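Local coordinates for carbohydrate deacetylase Agd3 (Neosartorya fumigata, PDB 6NWZ), which probably removes N-acetyl groups from the exopolysaccharide galactosaminogalactan, a modification required for biofilm formation by Aspergillus fumigatus, at residues A[24-30]-A[73-79]; A[61-66]-A[101-105]; A[506-510]-A[519-523]; A[549-555]-A[566-571]. One frame throughout, in Å; residues are numbered along the deposited sequence.

Contact 1: A[24-30]-A[73-79]; sequences LSNILVI and NYGGIVV
Asn73 and Leu24 meet at the start of two neighbouring parallel strands of the CBM87 region. Strand 27-30 and strand 76-79 run in the same direction, with short axes 15° apart. At the entry, the side chains of Asn73 and Leu24 lie side by side. Leu24 CB is 3.6 Å from Asn73 O.

Tyr74 comes next. Its CG is anti to the carbonyl carbon (chi1 -60°), and the ring runs alongside Asn26 and reaches Leu28. Leu28 CB makes an off-centre CH-pi contact, 4.1 Å from the centroid of the Tyr74 ring. Asn26 OD1 lies 3.6 Å from Tyr74 CE1 and is hydrogen-bonded to Thr52 OG1 on the adjacent strand 51-55. Asn26 O sits at the ring edge, near its plane.

That same oxygen, Asn26 O, accepts a bent bond from Gly75 N at 2.9 Å (146°). Gly76 has no side chain, and Ile27 CD1 lies against its backbone. Gly76 O accepts from Leu28 N at 2.9 Å.

Ile77 lies on the same sheet face as Leu28 and Ile30, and its CG2 touches Ile30 CD1. Val78 lies on the other face with Ile27 and Val29, where helix 34-47 packs on the latter two. Val78 carries two backbone bonds: its N donates to Leu28 O at 2.8 Å, and Ile30 N donates to Val78 O at 2.7 Å. Val79 ends the segment beside Ile30, pointing the same way, with Val79 CG1 at 4.1 Å from Ile30 CG2.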
loop_
_atom_site.group_PDB
_atom_site.type_symbol
_atom_site.label_atom_id
_atom_site.label_comp_id
_atom_site.label_asym_id
_atom_site.label_seq_id
_atom_site.Cartn_x
_atom_site.Cartn_y
_atom_site.Cartn_z
ATOM N N LEU A 24 11.636 -4.074 26.570
ATOM C CA LEU A 24 11.303 -3.064 25.574
ATOM C C LEU A 24 10.942 -3.729 24.249
ATOM O O LEU A 24 11.560 -4.720 23.850
ATOM C CB LEU A 24 12.473 -2.102 25.379
ATOM C CG LEU A 24 12.937 -1.382 26.643
ATOM C CD1 LEU A 24 13.992 -0.357 26.287
ATOM C CD2 LEU A 24 11.766 -0.726 27.356
ATOM N N SER A 25 9.936 -3.175 23.564
ATOM C CA SER A 25 9.394 -3.763 22.341
ATOM C C SER A 25 10.186 -3.401 21.093
ATOM O O SER A 25 9.633 -3.449 19.987
ATOM C CB SER A 25 7.933 -3.347 22.155
ATOM O OG SER A 25 7.112 -3.887 23.173
ATOM N N ASN A 26 11.455 -3.038 21.236
ATOM C CA ASN A 26 12.277 -2.696 20.085
ATOM C C ASN A 26 12.814 -3.966 19.434
ATOM O O ASN A 26 13.314 -4.859 20.122
ATOM C CB ASN A 26 13.423 -1.787 20.516
ATOM C CG ASN A 26 14.011 -1.013 19.364
ATOM O OD1 ASN A 26 15.053 -1.378 18.823
ATOM N ND2 ASN A 26 13.338 0.062 18.973
ATOM N N ILE A 27 12.709 -4.047 18.111
ATOM C CA ILE A 27 13.151 -5.223 17.367
ATOM C C ILE A 27 14.576 -4.998 16.878
ATOM O O ILE A 27 14.861 -4.009 16.193
ATOM C CB ILE A 27 12.204 -5.522 16.194
ATOM C CG1 ILE A 27 10.803 -5.836 16.716
ATOM C CG2 ILE A 27 12.722 -6.689 15.380
ATOM C CD1 ILE A 27 10.753 -7.051 17.615
ATOM N N LEU A 28 15.475 -5.916 17.230
ATOM C CA LEU A 28 16.870 -5.847 16.810
ATOM C C LEU A 28 17.044 -6.604 15.497
ATOM O O LEU A 28 16.806 -7.815 15.435
ATOM C CB LEU A 28 17.789 -6.421 17.887
ATOM C CG LEU A 28 19.282 -6.434 17.562
ATOM C CD1 LEU A 28 19.771 -5.022 17.263
ATOM C CD2 LEU A 28 20.074 -7.062 18.702
ATOM N N VAL A 29 17.460 -5.890 14.453
ATOM C CA VAL A 29 17.657 -6.461 13.126
ATOM C C VAL A 29 19.152 -6.532 12.861
ATOM O O VAL A 29 19.837 -5.503 12.854
ATOM C CB VAL A 29 16.942 -5.644 12.039
ATOM C CG1 VAL A 29 17.311 -6.164 10.666
ATOM C CG2 VAL A 29 15.437 -5.697 12.245
ATOM N N ILE A 30 19.653 -7.745 12.636
ATOM C CA ILE A 30 21.074 -8.007 12.424
ATOM C C ILE A 30 21.253 -8.500 10.996
ATOM O O ILE A 30 20.627 -9.486 10.590
ATOM C CB ILE A 30 21.614 -9.029 13.435
ATOM C CG1 ILE A 30 21.464 -8.495 14.864
ATOM C CG2 ILE A 30 23.064 -9.365 13.131
ATOM C CD1 ILE A 30 21.846 -9.488 15.933
ATOM N N ASN A 73 16.279 -4.871 26.572
ATOM C CA ASN A 73 16.247 -3.764 25.625
ATOM C C ASN A 73 15.596 -4.114 24.295
ATOM O O ASN A 73 15.345 -3.206 23.495
ATOM C CB ASN A 73 17.664 -3.250 25.369
ATOM C CG ASN A 73 18.142 -2.308 26.450
ATOM O OD1 ASN A 73 17.533 -2.211 27.515
ATOM N ND2 ASN A 73 19.236 -1.604 26.183
ATOM N N TYR A 74 15.312 -5.388 24.035
ATOM C CA TYR A 74 14.794 -5.792 22.734
ATOM C C TYR A 74 13.740 -6.874 22.897
ATOM O O TYR A 74 13.934 -7.831 23.653
ATOM C CB TYR A 74 15.924 -6.281 21.824
ATOM C CG TYR A 74 16.976 -5.225 21.581
ATOM C CD1 TYR A 74 16.793 -4.242 20.614
ATOM C CD2 TYR A 74 18.144 -5.198 22.329
ATOM C CE1 TYR A 74 17.749 -3.269 20.394
ATOM C CE2 TYR A 74 19.106 -4.231 22.117
ATOM C CZ TYR A 74 18.905 -3.269 21.148
ATOM O OH TYR A 74 19.867 -2.307 20.938
ATOM N N GLY A 75 12.628 -6.711 22.189
ATOM C CA GLY A 75 11.530 -7.650 22.208
ATOM C C GLY A 75 11.626 -8.742 21.179
ATOM O O GLY A 75 10.814 -9.674 21.180
ATOM N N GLY A 76 12.609 -8.657 20.294
ATOM C CA GLY A 76 12.786 -9.662 19.269
ATOM C C GLY A 76 14.091 -9.435 18.550
ATOM O O GLY A 76 14.667 -8.341 18.596
ATOM N N ILE A 77 14.560 -10.490 17.894
ATOM C CA ILE A 77 15.808 -10.454 17.145
ATOM C C ILE A 77 15.568 -11.089 15.784
ATOM O O ILE A 77 14.959 -12.162 15.693
ATOM C CB ILE A 77 16.947 -11.180 17.885
ATOM C CG1 ILE A 77 17.029 -10.702 19.340
ATOM C CG2 ILE A 77 18.263 -10.944 17.167
ATOM C CD1 ILE A 77 17.845 -11.601 20.250
ATOM N N VAL A 78 16.029 -10.421 14.730
ATOM C CA VAL A 78 15.952 -10.930 13.366
ATOM C C VAL A 78 17.357 -10.924 12.788
ATOM O O VAL A 78 18.047 -9.899 12.834
ATOM C CB VAL A 78 15.003 -10.094 12.487
ATOM C CG1 VAL A 78 14.591 -10.888 11.254
ATOM C CG2 VAL A 78 13.788 -9.639 13.276
ATOM N N VAL A 79 17.782 -12.065 12.253
ATOM C CA VAL A 79 19.112 -12.213 11.678
ATOM C C VAL A 79 18.967 -12.768 10.272
ATOM O O VAL A 79 18.302 -13.790 10.068
ATOM C CB VAL A 79 20.007 -13.135 12.523
ATOM C CG1 VAL A 79 21.464 -12.978 12.098
ATOM C CG2 VAL A 79 19.822 -12.846 14.006
#

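Contact 2: A[61-66]-A[101-105]; sequences VGLPAL and QWNQL
Val61 O accepts a hydrogen bond from Gln101 NE2 at 2.8 Å. The bond is nearly straight, 169° at the hydrogen. NE2 lies in the carbonyl plane of Val61, on a lone pair, and Val61 O lies in the amide plane of Gln101. The bond is thus in plane for both groups, which fixes the rotation of the Gln101 amide. Gln101 reaches this far because its chain is extended beyond CG (chi2 -171°). Its OE1 is hydrogen-bonded elsewhere in the structure, so both ends of the amide are used. The side chain of Val61 turns to Val56 and Leu54 instead.

Gly62 CA passes close to Gln101 NE2.

Leu63 points at the helix and splits its two methyls between different partners. The Leu63 side chain crosses that of Gln101 obliquely, with Leu63 CD1 3.6 Å from Gln101 CG. The same methyl also meets the amide of Gln104, at 3.7 Å from Gln104 OE1. That amide is held by its NE2, which bonds to Asp100 OD1. CD2 of Leu63 turns to Leu105, 3.7 Å from Leu105 CD2.

These pairs join an irregular loop, between strand 51-55 and strand 67-68, to the side of helix 99-112 in the CBM87 region. Leu105 is the buried member of the group, and it also touches Met116 on strand 115-119.

The loop then bends away at Pro64, which rests on Leu54 and Tyr74. It returns at Leu66, whose side chain crosses that of Leu105 at about a right angle. Leu66 CD1 lies 3.7 Å from Leu105 CD2 and 3.6 Å from Gln104 O.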
loop_
_atom_site.group_PDB
_atom_site.type_symbol
_atom_site.label_atom_id
_atom_site.label_comp_id
_atom_site.label_asym_id
_atom_site.label_seq_id
_atom_site.Cartn_x
_atom_site.Cartn_y
_atom_site.Cartn_z
ATOM N N VAL A 61 31.757 -7.040 14.660
ATOM C CA VAL A 61 31.211 -5.891 15.371
ATOM C C VAL A 61 30.715 -6.380 16.723
ATOM O O VAL A 61 30.426 -7.568 16.895
ATOM C CB VAL A 61 30.080 -5.219 14.543
ATOM C CG1 VAL A 61 28.825 -6.070 14.561
ATOM C CG2 VAL A 61 29.793 -3.812 15.048
ATOM N N GLY A 62 30.637 -5.471 17.692
ATOM C CA GLY A 62 30.107 -5.806 18.998
ATOM C C GLY A 62 28.608 -5.575 19.075
ATOM O O GLY A 62 28.059 -4.714 18.390
ATOM N N LEU A 63 27.940 -6.369 19.922
ATOM C CA LEU A 63 26.496 -6.247 20.069
ATOM C C LEU A 63 26.147 -5.075 20.986
ATOM O O LEU A 63 26.940 -4.700 21.852
ATOM C CB LEU A 63 25.904 -7.529 20.645
ATOM C CG LEU A 63 26.477 -8.853 20.157
ATOM C CD1 LEU A 63 27.304 -9.473 21.262
ATOM C CD2 LEU A 63 25.365 -9.787 19.719
ATOM N N PRO A 64 24.964 -4.480 20.817
ATOM C CA PRO A 64 24.527 -3.443 21.763
ATOM C C PRO A 64 24.208 -4.039 23.128
ATOM O O PRO A 64 24.241 -5.262 23.296
ATOM C CB PRO A 64 23.281 -2.857 21.090
ATOM C CG PRO A 64 22.762 -3.980 20.239
ATOM C CD PRO A 64 23.988 -4.688 19.732
ATOM N N ALA A 65 23.903 -3.186 24.108
ATOM C CA ALA A 65 23.491 -3.656 25.428
ATOM C C ALA A 65 22.155 -4.384 25.317
ATOM O O ALA A 65 21.118 -3.760 25.063
ATOM C CB ALA A 65 23.388 -2.486 26.403
ATOM N N LEU A 66 22.173 -5.705 25.515
ATOM C CA LEU A 66 20.945 -6.485 25.377
ATOM C C LEU A 66 19.984 -6.241 26.534
ATOM O O LEU A 66 18.764 -6.332 26.351
ATOM C CB LEU A 66 21.266 -7.978 25.260
ATOM C CG LEU A 66 21.969 -8.434 23.979
ATOM C CD1 LEU A 66 22.089 -9.947 23.924
ATOM C CD2 LEU A 66 21.219 -7.928 22.772
ATOM N N GLN A 101 29.266 -14.295 21.052
ATOM C CA GLN A 101 28.202 -13.338 20.767
ATOM C C GLN A 101 26.875 -14.044 20.519
ATOM O O GLN A 101 25.825 -13.587 20.988
ATOM C CB GLN A 101 28.583 -12.468 19.571
ATOM C CG GLN A 101 29.812 -11.607 19.813
ATOM C CD GLN A 101 30.048 -10.599 18.707
ATOM O OE1 GLN A 101 30.252 -10.965 17.548
ATOM N NE2 GLN A 101 30.017 -9.320 19.059
ATOM N N TRP A 102 26.898 -15.161 19.788
ATOM C CA TRP A 102 25.667 -15.916 19.575
ATOM C C TRP A 102 25.126 -16.480 20.881
ATOM O O TRP A 102 23.907 -16.602 21.044
ATOM C CB TRP A 102 25.900 -17.038 18.566
ATOM C CG TRP A 102 25.833 -16.583 17.145
ATOM C CD1 TRP A 102 26.883 -16.316 16.321
ATOM C CD2 TRP A 102 24.646 -16.338 16.379
ATOM N NE1 TRP A 102 26.427 -15.921 15.085
ATOM C CE2 TRP A 102 25.057 -15.925 15.096
ATOM C CE3 TRP A 102 23.277 -16.428 16.653
ATOM C CZ2 TRP A 102 24.149 -15.605 14.088
ATOM C CZ3 TRP A 102 22.377 -16.110 15.651
ATOM C CH2 TRP A 102 22.817 -15.704 14.383
ATOM N N ASN A 103 26.012 -16.822 21.822
ATOM C CA ASN A 103 25.555 -17.327 23.112
ATOM C C ASN A 103 24.948 -16.220 23.967
ATOM O O ASN A 103 24.006 -16.477 24.727
ATOM C CB ASN A 103 26.707 -18.010 23.849
ATOM C CG ASN A 103 27.078 -19.350 23.236
ATOM O OD1 ASN A 103 26.241 -20.021 22.635
ATOM N ND2 ASN A 103 28.338 -19.745 23.389
ATOM N N GLN A 104 25.466 -14.993 23.866
ATOM C CA GLN A 104 24.816 -13.869 24.532
ATOM C C GLN A 104 23.392 -13.686 24.023
ATOM O O GLN A 104 22.471 -13.431 24.808
ATOM C CB GLN A 104 25.619 -12.587 24.322
ATOM C CG GLN A 104 27.040 -12.628 24.851
ATOM C CD GLN A 104 27.794 -11.346 24.557
ATOM O OE1 GLN A 104 27.315 -10.253 24.857
ATOM N NE2 GLN A 104 28.971 -11.472 23.953
ATOM N N LEU A 105 23.194 -13.814 22.709
ATOM C CA LEU A 105 21.852 -13.689 22.152
ATOM C C LEU A 105 20.947 -14.814 22.637
ATOM O O LEU A 105 19.788 -14.574 22.992
ATOM C CB LEU A 105 21.920 -13.660 20.625
ATOM C CG LEU A 105 22.684 -12.486 20.007
ATOM C CD1 LEU A 105 22.738 -12.617 18.497
ATOM C CD2 LEU A 105 22.047 -11.165 20.405
#

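Contact 3: A[506-510]-A[519-523]; sequences TVQEW and SFDDL
Trp510 and Leu523 form the aromatic part of this contact between helix 503-513 and helix 520-536, two consecutive helices of the deacetylase domain joined by a short loop. Leu523 CB lies over one face of the indole, 4.1 Å from the centroid of the six-membered ring, in a CH-pi contact. Leu523 CD1 rests on the ring too, 3.8 Å from Trp510 CE3. With CG anti to the backbone N (chi1 176°), the Trp510 ring is laid beside Leu523, and the two side chains slide past each other in opposite directions.

Aliphatic packing is carried by Val507. Its CG2 is 3.5 Å from Phe520 CA and lies near the plane of the Phe520 ring, at its edge. Thr506 OG1 approaches that ring obliquely, but its hydrogen bonds go to Thr502 O and Pro503 O.

Polar bonds lie within segment 519-523, at its capping box. Ser519 N donates to the anti lone pair of Asp522 OD2 at 2.8 Å, and Asp521 N donates weakly to Ser519 OG.

The capping box formed by Ser519 and Asp522 thus takes up Ser519 N and, weakly, Asp521 N from within the segment, while apolar packing joins the two helices.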
loop_
_atom_site.group_PDB
_atom_site.type_symbol
_atom_site.label_atom_id
_atom_site.label_comp_id
_atom_site.label_asym_id
_atom_site.label_seq_id
_atom_site.Cartn_x
_atom_site.Cartn_y
_atom_site.Cartn_z
ATOM N N THR A 506 -5.541 -2.308 -24.179
ATOM C CA THR A 506 -4.492 -2.323 -23.157
ATOM C C THR A 506 -3.381 -3.298 -23.517
ATOM O O THR A 506 -2.194 -2.978 -23.372
ATOM C CB THR A 506 -5.065 -2.677 -21.782
ATOM O OG1 THR A 506 -6.118 -3.639 -21.922
ATOM C CG2 THR A 506 -5.578 -1.439 -21.074
ATOM N N VAL A 507 -3.744 -4.492 -23.983
ATOM C CA VAL A 507 -2.732 -5.476 -24.352
ATOM C C VAL A 507 -1.844 -4.931 -25.462
ATOM O O VAL A 507 -0.619 -5.096 -25.435
ATOM C CB VAL A 507 -3.399 -6.807 -24.748
ATOM C CG1 VAL A 507 -2.370 -7.781 -25.288
ATOM C CG2 VAL A 507 -4.107 -7.411 -23.547
ATOM N N GLN A 508 -2.442 -4.244 -26.437
ATOM C CA GLN A 508 -1.664 -3.693 -27.541
ATOM C C GLN A 508 -0.685 -2.629 -27.055
ATOM O O GLN A 508 0.506 -2.669 -27.381
ATOM C CB GLN A 508 -2.599 -3.118 -28.601
ATOM C CG GLN A 508 -1.907 -2.857 -29.909
ATOM C CD GLN A 508 -1.263 -4.108 -30.457
ATOM O OE1 GLN A 508 -1.866 -5.183 -30.448
ATOM N NE2 GLN A 508 -0.027 -3.984 -30.920
ATOM N N GLU A 509 -1.173 -1.662 -26.274
ATOM C CA GLU A 509 -0.294 -0.621 -25.755
ATOM C C GLU A 509 0.759 -1.196 -24.816
ATOM O O GLU A 509 1.897 -0.712 -24.790
ATOM C CB GLU A 509 -1.124 0.447 -25.041
ATOM C CG GLU A 509 -0.422 1.779 -24.886
ATOM C CD GLU A 509 -1.364 2.869 -24.429
ATOM O OE1 GLU A 509 -2.518 2.544 -24.086
ATOM O OE2 GLU A 509 -0.957 4.048 -24.419
ATOM N N TRP A 510 0.400 -2.221 -24.043
ATOM C CA TRP A 510 1.377 -2.902 -23.201
ATOM C C TRP A 510 2.452 -3.573 -24.046
ATOM O O TRP A 510 3.638 -3.543 -23.697
ATOM C CB TRP A 510 0.657 -3.919 -22.315
ATOM C CG TRP A 510 1.527 -4.784 -21.458
ATOM C CD1 TRP A 510 2.523 -4.381 -20.613
ATOM C CD2 TRP A 510 1.436 -6.204 -21.322
ATOM N NE1 TRP A 510 3.073 -5.472 -19.976
ATOM C CE2 TRP A 510 2.419 -6.602 -20.392
ATOM C CE3 TRP A 510 0.623 -7.182 -21.905
ATOM C CZ2 TRP A 510 2.613 -7.932 -20.038
ATOM C CZ3 TRP A 510 0.815 -8.500 -21.550
ATOM C CH2 TRP A 510 1.802 -8.865 -20.627
ATOM N N SER A 519 -1.696 -12.423 -23.611
ATOM C CA SER A 519 -3.091 -12.029 -23.672
ATOM C C SER A 519 -3.417 -11.068 -22.533
ATOM O O SER A 519 -2.534 -10.595 -21.810
ATOM C CB SER A 519 -3.986 -13.265 -23.618
ATOM O OG SER A 519 -3.883 -13.888 -22.351
ATOM N N PHE A 520 -4.708 -10.777 -22.365
ATOM C CA PHE A 520 -5.133 -9.919 -21.265
ATOM C C PHE A 520 -4.966 -10.621 -19.925
ATOM O O PHE A 520 -4.694 -9.963 -18.914
ATOM C CB PHE A 520 -6.581 -9.476 -21.491
ATOM C CG PHE A 520 -7.075 -8.452 -20.508
ATOM C CD1 PHE A 520 -6.336 -7.310 -20.240
ATOM C CD2 PHE A 520 -8.298 -8.617 -19.870
ATOM C CE1 PHE A 520 -6.798 -6.359 -19.338
ATOM C CE2 PHE A 520 -8.767 -7.673 -18.969
ATOM C CZ PHE A 520 -8.015 -6.542 -18.704
ATOM N N ASP A 521 -5.106 -11.951 -19.896
ATOM C CA ASP A 521 -4.866 -12.688 -18.658
ATOM C C ASP A 521 -3.400 -12.620 -18.255
ATOM O O ASP A 521 -3.081 -12.534 -17.063
ATOM C CB ASP A 521 -5.309 -14.144 -18.809
ATOM C CG ASP A 521 -6.821 -14.309 -18.765
ATOM O OD1 ASP A 521 -7.511 -13.416 -18.228
ATOM O OD2 ASP A 521 -7.317 -15.342 -19.260
ATOM N N ASP A 522 -2.496 -12.661 -19.234
ATOM C CA ASP A 522 -1.082 -12.467 -18.943
ATOM C C ASP A 522 -0.833 -11.100 -18.318
ATOM O O ASP A 522 -0.067 -10.980 -17.354
ATOM C CB ASP A 522 -0.263 -12.639 -20.220
ATOM C CG ASP A 522 -0.282 -14.067 -20.725
ATOM O OD1 ASP A 522 -0.049 -14.978 -19.907
ATOM O OD2 ASP A 522 -0.546 -14.283 -21.926
ATOM N N LEU A 523 -1.480 -10.057 -18.849
ATOM C CA LEU A 523 -1.342 -8.724 -18.268
ATOM C C LEU A 523 -1.910 -8.685 -16.856
ATOM O O LEU A 523 -1.305 -8.101 -15.949
ATOM C CB LEU A 523 -2.035 -7.690 -19.163
ATOM C CG LEU A 523 -2.020 -6.207 -18.768
ATOM C CD1 LEU A 523 -2.082 -5.346 -20.017
ATOM C CD2 LEU A 523 -3.172 -5.847 -17.832
#

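Contact 4: A[549-555]-A[566-571]; sequences NLRNADV and KYSIFQ
Ser568 places OG between its backbone N and carbonyl carbon (chi1 68°), where OG can accept from Gln571 N at 3.0 Å. Asn552 sets its CG in the same way (chi1 70°), which brings its amide within reach of Leu550 O. The CB atoms of Ser568 and Asn552 are 3.9 Å apart. The motif is a capping box at the start of helix 569-584, packed against the loop that follows strand 542-546 of the deacetylase domain. In return for the Gln571 N bond, Gln571 OE1 accepts from both Ser568 N and Ser568 OG. This double grip holds OE1 beside Asn552 CB.

The Asn552 amide is held by ND2, bonded to Leu550 O and to Asp277 O. Phe570 N, in the first turn of the helix, donates to Asn549 O at 3.2 Å. Asn549 also links this site to zinc: its OD1 accepts from the backbone N of His546, a zinc ligand, and its ND2 donates to Tyr497 O. Ile569 CD1 lies 3.5 Å from that ND2.

Leu550 CD2 meets the Phe570 ring obliquely, 3.5 Å from Phe570 CD2, and the two side chains point the same way. Arg551 and Asp554 form a salt bridge within the loop, and Arg551 has a second partner in Asp501.

At the outer end, Lys566 bends at chi3 (57°). Its NZ reaches Ala553 O at 2.8 Å, coming from above the carbonyl plane.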
loop_
_atom_site.group_PDB
_atom_site.type_symbol
_atom_site.label_atom_id
_atom_site.label_comp_id
_atom_site.label_asym_id
_atom_site.label_seq_id
_atom_site.Cartn_x
_atom_site.Cartn_y
_atom_site.Cartn_z
ATOM N N ASN A 549 -11.709 3.301 -18.969
ATOM C CA ASN A 549 -11.516 1.938 -18.479
ATOM C C ASN A 549 -12.795 1.310 -17.938
ATOM O O ASN A 549 -12.806 0.099 -17.688
ATOM C CB ASN A 549 -10.447 1.904 -17.381
ATOM C CG ASN A 549 -9.135 2.540 -17.812
ATOM O OD1 ASN A 549 -8.385 3.058 -16.984
ATOM N ND2 ASN A 549 -8.853 2.503 -19.109
ATOM N N LEU A 550 -13.856 2.089 -17.738
ATOM C CA LEU A 550 -15.092 1.569 -17.168
ATOM C C LEU A 550 -16.060 1.050 -18.223
ATOM O O LEU A 550 -17.175 0.650 -17.874
ATOM C CB LEU A 550 -15.783 2.650 -16.325
ATOM C CG LEU A 550 -14.983 3.346 -15.218
ATOM C CD1 LEU A 550 -15.911 4.152 -14.326
ATOM C CD2 LEU A 550 -14.192 2.357 -14.393
ATOM N N ARG A 551 -15.663 1.044 -19.495
ATOM C CA ARG A 551 -16.557 0.607 -20.558
ATOM C C ARG A 551 -16.933 -0.854 -20.362
ATOM O O ARG A 551 -16.068 -1.734 -20.377
ATOM C CB ARG A 551 -15.902 0.803 -21.925
ATOM C CG ARG A 551 -16.876 0.621 -23.075
ATOM C CD ARG A 551 -16.168 0.268 -24.365
ATOM N NE ARG A 551 -17.082 0.305 -25.502
ATOM C CZ ARG A 551 -16.955 1.128 -26.538
ATOM N NH1 ARG A 551 -15.937 1.975 -26.596
ATOM N NH2 ARG A 551 -17.838 1.092 -27.523
ATOM N N ASN A 552 -18.224 -1.110 -20.179
ATOM C CA ASN A 552 -18.723 -2.464 -19.947
ATOM C C ASN A 552 -20.072 -2.752 -20.593
ATOM O O ASN A 552 -20.318 -3.904 -20.969
ATOM C CB ASN A 552 -18.834 -2.733 -18.432
ATOM C CG ASN A 552 -19.953 -1.939 -17.776
ATOM O OD1 ASN A 552 -21.078 -2.422 -17.648
ATOM N ND2 ASN A 552 -19.646 -0.718 -17.352
ATOM N N ALA A 553 -20.951 -1.760 -20.753
ATOM C CA ALA A 553 -22.322 -2.034 -21.173
ATOM C C ALA A 553 -22.383 -2.700 -22.540
ATOM O O ALA A 553 -23.312 -3.466 -22.811
ATOM C CB ALA A 553 -23.139 -0.743 -21.181
ATOM N N ASP A 554 -21.405 -2.435 -23.408
ATOM C CA ASP A 554 -21.470 -2.884 -24.794
ATOM C C ASP A 554 -20.215 -3.639 -25.217
ATOM O O ASP A 554 -19.896 -3.676 -26.408
ATOM C CB ASP A 554 -21.703 -1.693 -25.728
ATOM C CG ASP A 554 -20.600 -0.644 -25.633
ATOM O OD1 ASP A 554 -20.297 -0.173 -24.514
ATOM O OD2 ASP A 554 -20.032 -0.290 -26.685
ATOM N N VAL A 555 -19.495 -4.241 -24.277
ATOM C CA VAL A 555 -18.232 -4.885 -24.585
ATOM C C VAL A 555 -18.469 -6.375 -24.778
ATOM O O VAL A 555 -19.471 -6.942 -24.332
ATOM C CB VAL A 555 -17.157 -4.631 -23.500
ATOM C CG1 VAL A 555 -17.081 -3.151 -23.158
ATOM C CG2 VAL A 555 -17.422 -5.471 -22.256
ATOM N N LYS A 566 -19.635 -9.381 -18.663
ATOM C CA LYS A 566 -19.269 -8.183 -19.418
ATOM C C LYS A 566 -18.428 -7.238 -18.553
ATOM O O LYS A 566 -18.785 -6.091 -18.287
ATOM C CB LYS A 566 -20.520 -7.498 -19.951
ATOM C CG LYS A 566 -21.201 -8.276 -21.066
ATOM C CD LYS A 566 -22.632 -7.815 -21.283
ATOM C CE LYS A 566 -22.692 -6.334 -21.587
ATOM N NZ LYS A 566 -24.099 -5.853 -21.656
ATOM N N TYR A 567 -17.279 -7.753 -18.122
ATOM C CA TYR A 567 -16.353 -6.982 -17.301
ATOM C C TYR A 567 -15.676 -5.879 -18.108
ATOM O O TYR A 567 -15.195 -6.108 -19.221
ATOM C CB TYR A 567 -15.271 -7.897 -16.724
ATOM C CG TYR A 567 -15.715 -8.836 -15.628
ATOM C CD1 TYR A 567 -16.181 -8.346 -14.416
ATOM C CD2 TYR A 567 -15.642 -10.214 -15.796
ATOM C CE1 TYR A 567 -16.574 -9.204 -13.403
ATOM C CE2 TYR A 567 -16.030 -11.081 -14.788
ATOM C CZ TYR A 567 -16.496 -10.569 -13.594
ATOM O OH TYR A 567 -16.885 -11.421 -12.584
ATOM N N SER A 568 -15.617 -4.682 -17.529
ATOM C CA SER A 568 -14.706 -3.667 -18.038
ATOM C C SER A 568 -13.269 -4.041 -17.679
ATOM O O SER A 568 -13.019 -4.900 -16.829
ATOM C CB SER A 568 -15.044 -2.294 -17.460
ATOM O OG SER A 568 -14.761 -2.248 -16.071
ATOM N N ILE A 569 -12.311 -3.381 -18.337
ATOM C CA ILE A 569 -10.913 -3.643 -18.008
ATOM C C ILE A 569 -10.612 -3.194 -16.583
ATOM O O ILE A 569 -9.743 -3.767 -15.913
ATOM C CB ILE A 569 -9.969 -2.977 -19.027
ATOM C CG1 ILE A 569 -10.250 -1.480 -19.140
ATOM C CG2 ILE A 569 -10.086 -3.644 -20.386
ATOM C CD1 ILE A 569 -9.356 -0.779 -20.141
ATOM N N PHE A 570 -11.325 -2.181 -16.089
ATOM C CA PHE A 570 -11.167 -1.774 -14.698
ATOM C C PHE A 570 -11.695 -2.845 -13.752
ATOM O O PHE A 570 -11.018 -3.228 -12.791
ATOM C CB PHE A 570 -11.875 -0.441 -14.454
ATOM C CG PHE A 570 -12.038 -0.104 -13.003
ATOM C CD1 PHE A 570 -10.971 0.385 -12.269
ATOM C CD2 PHE A 570 -13.256 -0.285 -12.369
ATOM C CE1 PHE A 570 -11.118 0.690 -10.929
ATOM C CE2 PHE A 570 -13.410 0.022 -11.029
ATOM C CZ PHE A 570 -12.340 0.507 -10.310
ATOM N N GLN A 571 -12.907 -3.343 -14.007
ATOM C CA GLN A 571 -13.464 -4.390 -13.156
ATOM C C GLN A 571 -12.609 -5.652 -13.192
ATOM O O GLN A 571 -12.384 -6.288 -12.154
ATOM C CB GLN A 571 -14.898 -4.697 -13.582
ATOM C CG GLN A 571 -15.853 -3.538 -13.361
ATOM C CD GLN A 571 -17.166 -3.729 -14.089
ATOM O OE1 GLN A 571 -17.269 -3.456 -15.286
ATOM N NE2 GLN A 571 -18.177 -4.205 -13.373
HETATM O O HOH W 1 -13.649 -2.245 -20.854
#

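How the contacts relate
The contacts form two touching pairs. Contacts 1 and 2 lie in the CBM87 region, with centres about 12 Å apart and segments that alternate along the chain. Asn73 N probably bonds to Leu66 O at 2.9 Å. The side chains of Leu66 and Asn73 are about 6 and 8 Å from a bound N-acetylglucosamine. Contacts 3 and 4 lie in the deacetylase domain, with centres about 15 Å apart. Ile569 joins them, touching both Phe520 and Thr506. The pairs sit on opposite sides of the chain's centre; the centres of contacts 1 and 3 are about 44 Å apart. The Asn549 side chain is about 4 Å from that of His546, a zinc ligand, and about 9 Å from a bound zinc.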